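Local atomic coordinates of basic helix-loop-helix, putative, expressed (Oryza sativa subsp. japonica, PDB entry 5LW0), a protein that binds ADP-ribose through its macrodomain and is probably an aprataxin-like plant protein acting in DNA repair linked to ADP-ribosylation. Residues 34-46 with 215-227. Residues are numbered along the deposited sequence; the frame is centred on the assembly and turned at random. Where two conformers were deposited one is given.
With AR6 ([(2R,3S,4R,5R)-5-(6-aminopurin-9-yl)-3,4-dihydroxy-oxolan-2-yl]methyl [hydroxy-[[(2R,3S,4R,5S)-3,4,5-trihydroxyoxolan-2-yl]methoxy]phosphoryl] hydrogen phosphate), chain C; PO4 (phosphate ion), chain E; PO4 (phosphate ion), chain D.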
# COMPACT_ATOMS: atom_id res chain seq x y z
N SER A 34 -13.59 3.06 9.41
CA SER A 34 -12.75 1.93 9.00
C SER A 34 -12.98 1.55 7.57
O SER A 34 -12.07 1.17 6.87
CB SER A 34 -13.01 0.70 9.89
OG SER A 34 -14.24 0.11 9.58
N SER A 35 -14.20 1.78 7.08
CA SER A 35 -14.54 1.47 5.70
C SER A 35 -13.96 2.50 4.74
O SER A 35 -13.93 2.26 3.53
CB SER A 35 -16.08 1.36 5.51
OG SER A 35 -16.68 2.62 5.42
N ARG A 36 -13.51 3.65 5.28
CA ARG A 36 -12.97 4.69 4.48
C ARG A 36 -11.50 4.96 4.80
O ARG A 36 -11.01 6.00 4.54
CB ARG A 36 -13.80 5.98 4.68
CG ARG A 36 -15.23 5.87 4.12
CD ARG A 36 -16.09 7.07 4.42
NE ARG A 36 -16.40 7.22 5.84
CZ ARG A 36 -15.89 8.13 6.66
NH1 ARG A 36 -15.00 9.02 6.25
NH2 ARG A 36 -16.27 8.14 7.95
N THR A 37 -10.81 3.92 5.29
CA THR A 37 -9.44 3.99 5.64
C THR A 37 -8.65 2.95 4.84
O THR A 37 -9.02 1.78 4.79
CB THR A 37 -9.19 3.73 7.15
OG1 THR A 37 -9.93 4.64 7.97
CG2 THR A 37 -7.69 3.91 7.48
N LEU A 38 -7.57 3.43 4.24
CA LEU A 38 -6.60 2.59 3.55
C LEU A 38 -5.29 2.59 4.33
O LEU A 38 -4.77 3.66 4.61
CB LEU A 38 -6.28 3.19 2.14
CG LEU A 38 -5.13 2.52 1.40
CD1 LEU A 38 -5.50 1.12 1.00
CD2 LEU A 38 -4.77 3.35 0.17
N ALA A 39 -4.82 1.43 4.68
CA ALA A 39 -3.44 1.28 5.19
C ALA A 39 -2.57 0.80 4.05
O ALA A 39 -2.93 -0.19 3.34
CB ALA A 39 -3.39 0.32 6.34
N PHE A 40 -1.43 1.38 3.89
CA PHE A 40 -0.52 0.98 2.86
C PHE A 40 0.90 0.99 3.37
O PHE A 40 1.29 1.85 4.19
CB PHE A 40 -0.64 1.88 1.59
CG PHE A 40 -0.30 3.28 1.81
CD1 PHE A 40 -1.20 4.13 2.38
CD2 PHE A 40 0.94 3.82 1.36
CE1 PHE A 40 -0.89 5.49 2.56
CE2 PHE A 40 1.26 5.16 1.50
CZ PHE A 40 0.33 6.01 2.09
N PRO A 41 1.74 0.09 2.83
CA PRO A 41 3.16 0.13 3.11
C PRO A 41 3.91 0.98 2.08
O PRO A 41 3.33 1.34 1.03
CB PRO A 41 3.55 -1.32 2.92
CG PRO A 41 2.73 -1.74 1.77
CD PRO A 41 1.42 -0.96 1.88
N SER A 42 5.19 1.23 2.33
CA SER A 42 6.00 1.98 1.41
C SER A 42 6.37 1.10 0.21
O SER A 42 7.19 0.19 0.31
CB SER A 42 7.23 2.46 2.09
OG SER A 42 8.11 3.14 1.20
N ILE A 43 5.75 1.35 -0.89
CA ILE A 43 6.00 0.58 -2.10
C ILE A 43 7.38 0.77 -2.66
O ILE A 43 7.89 1.89 -2.68
CB ILE A 43 4.98 1.02 -3.21
CG1 ILE A 43 3.53 0.90 -2.72
CG2 ILE A 43 5.20 0.25 -4.50
CD1 ILE A 43 3.12 -0.49 -2.23
N SER A 44 8.03 -0.35 -2.98
CA SER A 44 9.34 -0.39 -3.72
C SER A 44 10.58 -0.14 -2.84
O SER A 44 11.66 -0.24 -3.33
CB SER A 44 9.37 0.60 -4.92
OG SER A 44 8.51 0.18 -5.95
N THR A 45 10.41 0.18 -1.55
CA THR A 45 11.59 0.59 -0.78
C THR A 45 12.32 -0.49 0.01
O THR A 45 13.21 -0.16 0.74
CB THR A 45 11.30 1.76 0.16
OG1 THR A 45 10.24 1.43 1.03
CG2 THR A 45 10.92 2.96 -0.60
N ALA A 46 11.91 -1.74 -0.08
CA ALA A 46 12.72 -2.80 0.60
C ALA A 46 13.29 -3.75 -0.45
O ALA A 46 14.31 -3.44 -1.01
CB ALA A 46 11.93 -3.52 1.66
N LEU A 215 6.68 5.22 -9.71
CA LEU A 215 6.24 5.14 -8.30
C LEU A 215 5.08 6.12 -8.06
O LEU A 215 4.12 5.77 -7.37
CB LEU A 215 7.40 5.41 -7.36
CG LEU A 215 7.07 5.21 -5.86
CD1 LEU A 215 6.74 3.81 -5.57
CD2 LEU A 215 8.22 5.67 -5.01
N HIS A 216 5.15 7.34 -8.63
CA HIS A 216 4.01 8.30 -8.60
C HIS A 216 2.77 7.61 -9.13
O HIS A 216 1.70 7.67 -8.52
CB HIS A 216 4.29 9.54 -9.48
CG HIS A 216 4.89 10.70 -8.75
ND1 HIS A 216 4.15 11.48 -7.90
CD2 HIS A 216 6.13 11.28 -8.83
CE1 HIS A 216 4.94 12.45 -7.41
NE2 HIS A 216 6.14 12.34 -7.96
N GLU A 217 2.90 6.99 -10.31
CA GLU A 217 1.76 6.28 -10.94
C GLU A 217 1.21 5.15 -10.05
O GLU A 217 0.00 4.98 -10.00
CB GLU A 217 2.17 5.72 -12.33
CG GLU A 217 2.34 6.78 -13.38
CD GLU A 217 2.91 6.22 -14.71
OE1 GLU A 217 3.70 5.25 -14.68
OE2 GLU A 217 2.63 6.81 -15.77
N ALA A 218 2.09 4.39 -9.41
CA ALA A 218 1.67 3.30 -8.51
C ALA A 218 0.83 3.84 -7.38
O ALA A 218 -0.26 3.33 -7.08
CB ALA A 218 2.88 2.55 -7.94
N TYR A 219 1.29 4.92 -6.76
CA TYR A 219 0.51 5.49 -5.63
C TYR A 219 -0.81 6.08 -6.10
O TYR A 219 -1.88 5.83 -5.47
CB TYR A 219 1.29 6.53 -4.86
CG TYR A 219 2.23 5.95 -3.86
CD1 TYR A 219 1.75 5.23 -2.76
CD2 TYR A 219 3.59 6.02 -4.02
CE1 TYR A 219 2.61 4.67 -1.84
CE2 TYR A 219 4.47 5.43 -3.11
CZ TYR A 219 3.99 4.77 -2.00
OH TYR A 219 4.79 4.11 -1.11
N THR A 220 -0.78 6.78 -7.22
CA THR A 220 -2.07 7.37 -7.73
C THR A 220 -3.04 6.28 -8.10
O THR A 220 -4.22 6.36 -7.74
CB THR A 220 -1.79 8.32 -8.86
OG1 THR A 220 -1.02 9.40 -8.30
CG2 THR A 220 -3.12 8.91 -9.41
N SER A 221 -2.54 5.17 -8.66
CA SER A 221 -3.37 4.08 -9.05
C SER A 221 -4.01 3.42 -7.79
O SER A 221 -5.22 3.09 -7.76
CB SER A 221 -2.55 3.03 -9.85
OG SER A 221 -3.37 1.92 -10.16
N LEU A 222 -3.19 3.19 -6.79
CA LEU A 222 -3.61 2.68 -5.50
C LEU A 222 -4.73 3.54 -4.91
O LEU A 222 -5.79 3.02 -4.55
CB LEU A 222 -2.46 2.63 -4.55
CG LEU A 222 -2.76 2.36 -3.09
CD1 LEU A 222 -3.50 1.03 -2.91
CD2 LEU A 222 -1.50 2.44 -2.28
N PHE A 223 -4.49 4.83 -4.83
CA PHE A 223 -5.43 5.72 -4.18
C PHE A 223 -6.69 5.84 -4.96
O PHE A 223 -7.78 5.88 -4.38
CB PHE A 223 -4.82 7.07 -3.91
CG PHE A 223 -3.62 7.06 -2.94
CD1 PHE A 223 -3.44 6.10 -1.97
CD2 PHE A 223 -2.63 8.02 -3.08
CE1 PHE A 223 -2.38 6.14 -1.13
CE2 PHE A 223 -1.56 8.04 -2.24
CZ PHE A 223 -1.40 7.09 -1.31
N GLU A 224 -6.59 5.83 -6.28
CA GLU A 224 -7.80 5.86 -7.14
C GLU A 224 -8.63 4.58 -7.02
O GLU A 224 -9.89 4.62 -6.96
CB GLU A 224 -7.45 6.15 -8.60
CG GLU A 224 -7.06 7.57 -8.87
CD GLU A 224 -8.25 8.51 -8.98
OE1 GLU A 224 -9.38 8.05 -9.27
OE2 GLU A 224 -8.01 9.70 -8.84
N ASN A 225 -7.97 3.43 -6.97
CA ASN A 225 -8.69 2.17 -6.69
C ASN A 225 -9.36 2.19 -5.35
O ASN A 225 -10.44 1.69 -5.21
CB ASN A 225 -7.73 0.99 -6.83
CG ASN A 225 -7.77 0.39 -8.21
OD1 ASN A 225 -8.86 0.04 -8.70
ND2 ASN A 225 -6.60 0.05 -8.75
N PHE A 226 -8.71 2.76 -4.35
CA PHE A 226 -9.29 2.82 -3.02
C PHE A 226 -10.54 3.72 -3.03
O PHE A 226 -11.55 3.35 -2.55
CB PHE A 226 -8.23 3.32 -2.04
CG PHE A 226 -8.77 3.70 -0.70
CD1 PHE A 226 -9.47 2.83 0.09
CD2 PHE A 226 -8.58 4.99 -0.27
CE1 PHE A 226 -9.95 3.27 1.37
CE2 PHE A 226 -8.98 5.38 0.99
CZ PHE A 226 -9.74 4.56 1.75
N VAL A 227 -10.42 4.86 -3.62
CA VAL A 227 -11.59 5.77 -3.72
C VAL A 227 -12.72 5.12 -4.46
O VAL A 227 -13.87 5.26 -4.06
CB VAL A 227 -11.23 7.10 -4.30
CG1 VAL A 227 -12.44 7.91 -4.54
CG2 VAL A 227 -10.30 7.81 -3.35
N1 AR6 C . 3.53 -4.84 7.77
C2 AR6 C . 3.85 -3.58 7.42
N3 AR6 C . 4.88 -3.27 6.65
C4 AR6 C . 5.70 -4.25 6.16
C5 AR6 C . 5.43 -5.62 6.45
C6 AR6 C . 4.27 -5.90 7.31
N6 AR6 C . 3.91 -7.12 7.63
N7 AR6 C . 6.44 -6.39 5.81
C8 AR6 C . 7.21 -5.51 5.13
N9 AR6 C . 6.77 -4.21 5.33
PA AR6 C . 8.51 -4.99 0.30
PB AR6 C . 8.85 -3.81 -2.41
C1' AR6 C . 7.24 -2.99 4.72
O1A AR6 C . 9.94 -5.53 0.18
O1B AR6 C . 10.16 -3.15 -2.07
C1D AR6 C . 7.66 -8.74 -2.37
O1D AR6 C . 7.94 -9.94 -1.68
C2' AR6 C . 8.74 -2.85 4.47
O2' AR6 C . 9.49 -2.56 5.68
O2A AR6 C . 7.42 -5.88 0.79
O2B AR6 C . 7.83 -3.07 -3.23
C2D AR6 C . 6.99 -9.08 -3.74
O2D AR6 C . 7.00 -10.55 -3.99
C3' AR6 C . 8.74 -1.76 3.41
O3' AR6 C . 8.70 -0.43 4.00
O3A AR6 C . 8.03 -4.34 -1.11
C3D AR6 C . 7.78 -8.32 -4.77
O3D AR6 C . 8.58 -9.32 -5.47
C4' AR6 C . 7.45 -2.02 2.62
O4' AR6 C . 6.69 -2.94 3.37
C4D AR6 C . 8.69 -7.36 -3.96
O4D AR6 C . 8.84 -7.90 -2.63
C5' AR6 C . 7.68 -2.59 1.24
O5' AR6 C . 8.64 -3.67 1.27
C5D AR6 C . 8.12 -5.96 -3.77
O5D AR6 C . 9.20 -5.18 -3.19
P PO4 E . 7.99 14.90 -6.79
O1 PO4 E . 9.22 15.37 -6.00
O2 PO4 E . 7.39 16.06 -7.59
O3 PO4 E . 8.41 13.82 -7.79
O4 PO4 E . 6.93 14.39 -5.79
P PO4 D . -0.93 13.00 -9.19
O1 PO4 D . -0.07 12.95 -7.85
O2 PO4 D . -1.00 11.60 -9.79
O3 PO4 D . -0.31 14.07 -10.16
O4 PO4 D . -2.35 13.45 -8.84
O HOH W 1 7.37 4.29 -1.33
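Strand 37-40, a central strand of the macrodomain sheet, packs through Leu38 and Phe40 against the last helix of this macrodomain chain, 208-230, and the loop after it carries the contact into the ADP-ribose pocket. Leu38 CB sits squarely over the centre of the Phe226 ring, 3.5 Å from its centroid, a CH-pi contact. Phe226, its CG anti to the backbone N (chi1 168°), stands up from the helix and brings CZ to 3.4 Å from Arg36 O, which lies at the ring edge. Replacing Phe226 by an alanine is likely to leave Leu38 CB without its aromatic platform and open a gap beneath the start of the strand. Farther along, Leu38 CD2 meets the rim of Phe223 (CD1, 3.7 Å), whose edge also points at the face of Phe40 in a T-shaped pair. Tyr219 completes this aromatic cluster, its CE1 3.6 Å from Phe40 CE2, while Leu222 CD2 packs on Phe40 CB and Leu215 CD1 on Ile43 CG2. Beyond the ring, Tyr219 OH accepts a hydrogen bond from Ile43 N (2.9 Å), while a water joins the same hydroxyl to Ser42 OG and Ile43 O. These bonds, with the one between Ser42 OG and Thr45 OG1, help hold the type II turn 42-45, from which Ser44 N, and just after it Ala46 N, donate hydrogen bonds to O2B and O1B of the distal phosphate of ADP-ribose. Such a helix-backed strand leading into a phosphate-binding loop is typical of the macrodomain fold.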